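Local coordinates for microtubule-associated protein 1 light chain 3 (Plasmodium falciparum, PDB 4EOY) that is an Atg8-family ubiquitin-fold protein that binds a peptide of its partner Atg3 and probably serves in autophagy-type lipid conjugation, at residues A[104-109]-A[117-122]. The protein carries 3 engineered substitutions. Sequence-based numbering, arbitrary orientation.
Sequences QDLYEM and LYMEYS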
loop_
_atom_site.group_PDB
_atom_site.type_symbol
_atom_site.label_atom_id
_atom_site.label_comp_id
_atom_site.label_asym_id
_atom_site.label_seq_id
_atom_site.Cartn_x
_atom_site.Cartn_y
_atom_site.Cartn_z
ATOM N N GLN A 104 -7.281 -6.143 -8.313
ATOM C CA GLN A 104 -8.486 -6.744 -7.768
ATOM C C GLN A 104 -8.208 -8.171 -7.292
ATOM O O GLN A 104 -8.757 -8.597 -6.280
ATOM C CB GLN A 104 -9.606 -6.756 -8.804
ATOM C CG GLN A 104 -10.928 -7.326 -8.295
ATOM C CD GLN A 104 -11.576 -6.461 -7.224
ATOM O OE1 GLN A 104 -11.324 -5.244 -7.146
ATOM N NE2 GLN A 104 -12.430 -7.073 -6.401
ATOM N N ASP A 105 -7.378 -8.904 -8.036
ATOM C CA ASP A 105 -7.095 -10.292 -7.728
ATOM C C ASP A 105 -6.420 -10.385 -6.363
ATOM O O ASP A 105 -6.865 -11.130 -5.487
ATOM C CB ASP A 105 -6.250 -10.915 -8.831
ATOM C CG ASP A 105 -7.044 -11.152 -10.089
ATOM O OD1 ASP A 105 -8.212 -11.639 -9.968
ATOM O OD2 ASP A 105 -6.511 -10.867 -11.191
ATOM N N LEU A 106 -5.391 -9.569 -6.168
ATOM C CA LEU A 106 -4.742 -9.459 -4.877
ATOM C C LEU A 106 -5.768 -9.189 -3.797
ATOM O O LEU A 106 -5.718 -9.804 -2.724
ATOM C CB LEU A 106 -3.682 -8.350 -4.884
ATOM C CG LEU A 106 -2.250 -8.822 -5.096
ATOM C CD1 LEU A 106 -2.123 -9.549 -6.414
ATOM C CD2 LEU A 106 -1.255 -7.663 -4.995
ATOM N N TYR A 107 -6.692 -8.265 -4.073
ATOM C CA TYR A 107 -7.710 -7.903 -3.101
ATOM C C TYR A 107 -8.583 -9.106 -2.786
ATOM O O TYR A 107 -8.768 -9.437 -1.633
ATOM C CB TYR A 107 -8.574 -6.756 -3.609
ATOM C CG TYR A 107 -9.533 -6.220 -2.585
ATOM C CD1 TYR A 107 -9.088 -5.424 -1.557
ATOM C CD2 TYR A 107 -10.885 -6.495 -2.654
ATOM C CE1 TYR A 107 -9.950 -4.929 -0.604
ATOM C CE2 TYR A 107 -11.771 -5.995 -1.707
ATOM C CZ TYR A 107 -11.290 -5.207 -0.681
ATOM O OH TYR A 107 -12.137 -4.687 0.284
ATOM N N GLU A 108 -9.131 -9.753 -3.809
ATOM C CA GLU A 108 -9.986 -10.925 -3.588
ATOM C C GLU A 108 -9.228 -12.066 -2.866
ATOM O O GLU A 108 -9.778 -12.701 -1.995
ATOM C CB GLU A 108 -10.629 -11.388 -4.905
ATOM C CG GLU A 108 -11.651 -10.387 -5.451
ATOM C CD GLU A 108 -12.212 -10.734 -6.833
ATOM O OE1 GLU A 108 -11.981 -11.851 -7.353
ATOM O OE2 GLU A 108 -12.904 -9.870 -7.410
ATOM N N MET A 109 -7.951 -12.264 -3.181
ATOM C CA MET A 109 -7.170 -13.358 -2.597
ATOM C C MET A 109 -6.653 -13.097 -1.175
ATOM O O MET A 109 -6.705 -13.991 -0.332
ATOM C CB MET A 109 -5.982 -13.699 -3.498
ATOM C CG MET A 109 -6.341 -14.573 -4.677
ATOM S SD MET A 109 -4.887 -15.026 -5.621
ATOM C CE MET A 109 -4.438 -13.448 -6.347
ATOM N N LEU A 117 -6.472 -4.260 1.994
ATOM C CA LEU A 117 -5.372 -5.029 1.467
ATOM C C LEU A 117 -4.077 -4.501 2.082
ATOM O O LEU A 117 -3.653 -3.364 1.811
ATOM C CB LEU A 117 -5.309 -4.947 -0.045
ATOM C CG LEU A 117 -4.236 -5.836 -0.695
ATOM C CD1 LEU A 117 -4.585 -7.285 -0.433
ATOM C CD2 LEU A 117 -4.103 -5.524 -2.182
ATOM N N TYR A 118 -3.445 -5.330 2.908
ATOM C CA TYR A 118 -2.205 -4.942 3.574
ATOM C C TYR A 118 -1.028 -5.401 2.756
ATOM O O TYR A 118 -0.953 -6.573 2.338
ATOM C CB TYR A 118 -2.129 -5.553 4.965
ATOM C CG TYR A 118 -3.019 -4.870 5.986
ATOM C CD1 TYR A 118 -4.330 -5.266 6.161
ATOM C CD2 TYR A 118 -2.536 -3.835 6.772
ATOM C CE1 TYR A 118 -5.144 -4.644 7.083
ATOM C CE2 TYR A 118 -3.343 -3.216 7.707
ATOM C CZ TYR A 118 -4.652 -3.622 7.849
ATOM O OH TYR A 118 -5.450 -2.978 8.780
ATOM N N MET A 119 -0.143 -4.468 2.464
ATOM C CA MET A 119 1.072 -4.759 1.709
ATOM C C MET A 119 2.283 -4.208 2.451
ATOM O O MET A 119 2.194 -3.190 3.155
ATOM C CB MET A 119 0.978 -4.154 0.311
ATOM C CG MET A 119 -0.086 -4.821 -0.553
ATOM S SD MET A 119 0.018 -4.192 -2.226
ATOM C CE MET A 119 1.544 -4.938 -2.817
ATOM N N GLU A 120 3.413 -4.883 2.328
ATOM C CA GLU A 120 4.575 -4.517 3.136
ATOM C C GLU A 120 5.801 -4.365 2.298
ATOM O O GLU A 120 5.934 -5.024 1.279
ATOM C CB GLU A 120 4.823 -5.584 4.208
ATOM C CG GLU A 120 3.699 -5.699 5.228
ATOM C CD GLU A 120 3.961 -6.754 6.270
ATOM O OE1 GLU A 120 4.325 -7.879 5.873
ATOM O OE2 GLU A 120 3.794 -6.465 7.482
ATOM N N TYR A 121 6.699 -3.480 2.713
ATOM C CA TYR A 121 7.956 -3.318 2.015
ATOM C C TYR A 121 9.102 -3.611 2.959
ATOM O O TYR A 121 9.023 -3.365 4.172
ATOM C CB TYR A 121 8.109 -1.936 1.368
ATOM C CG TYR A 121 8.049 -0.715 2.283
ATOM C CD1 TYR A 121 9.188 -0.191 2.867
ATOM C CD2 TYR A 121 6.861 -0.039 2.483
ATOM C CE1 TYR A 121 9.140 0.940 3.655
ATOM C CE2 TYR A 121 6.799 1.092 3.283
ATOM C CZ TYR A 121 7.942 1.569 3.877
ATOM O OH TYR A 121 7.855 2.701 4.660
ATOM N N SER A 122 10.147 -4.179 2.366
ATOM C CA SER A 122 11.341 -4.543 3.053
ATOM C C SER A 122 12.551 -4.229 2.186
ATOM O O SER A 122 12.442 -4.164 0.970
ATOM C CB SER A 122 11.321 -6.027 3.363
ATOM O OG SER A 122 12.467 -6.361 4.119
#
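Leu117, at the start of strand 117-122, pushes its forked end against Leu106 and Tyr107 of the helix. Leu117 CD1 sits 3.6 Å from the backbone O of Leu106, and Leu117 CD2 packs 3.9 Å from Leu106 CB. Leu117 holds CG anti to its N (chi1 -175°), and both methyls reach the helix while Leu117 CB stays behind at the edge of the Tyr107 ring, 4.1 Å from Tyr107 CD1. Those two side chains run past each other in opposite directions, and the phenol ends in a hydrogen bond from its OH to the backbone O of Gly115, just ahead of the strand. Further along, packing thins: Met119 CE only grazes Leu106 CD2 at 4.5 Å. On the side turned away from the strand, Glu108 is exposed and Gln104 partly so; there Gln104 NE2 bonds Glu108 OE2 (3.0 Å). The axes of 104-109 and 117-122 are 108° apart, and the helix covers part of the mixed sheet of this ubiquitin-like fold, in which strand 117-122 lies between strands 31-38 and 89-92. Tyr107 also touches Ile32, Leu117 reaches Val92, and helix 60-72 continues the core through Val60 against Leu106 and Phe63 against Met119.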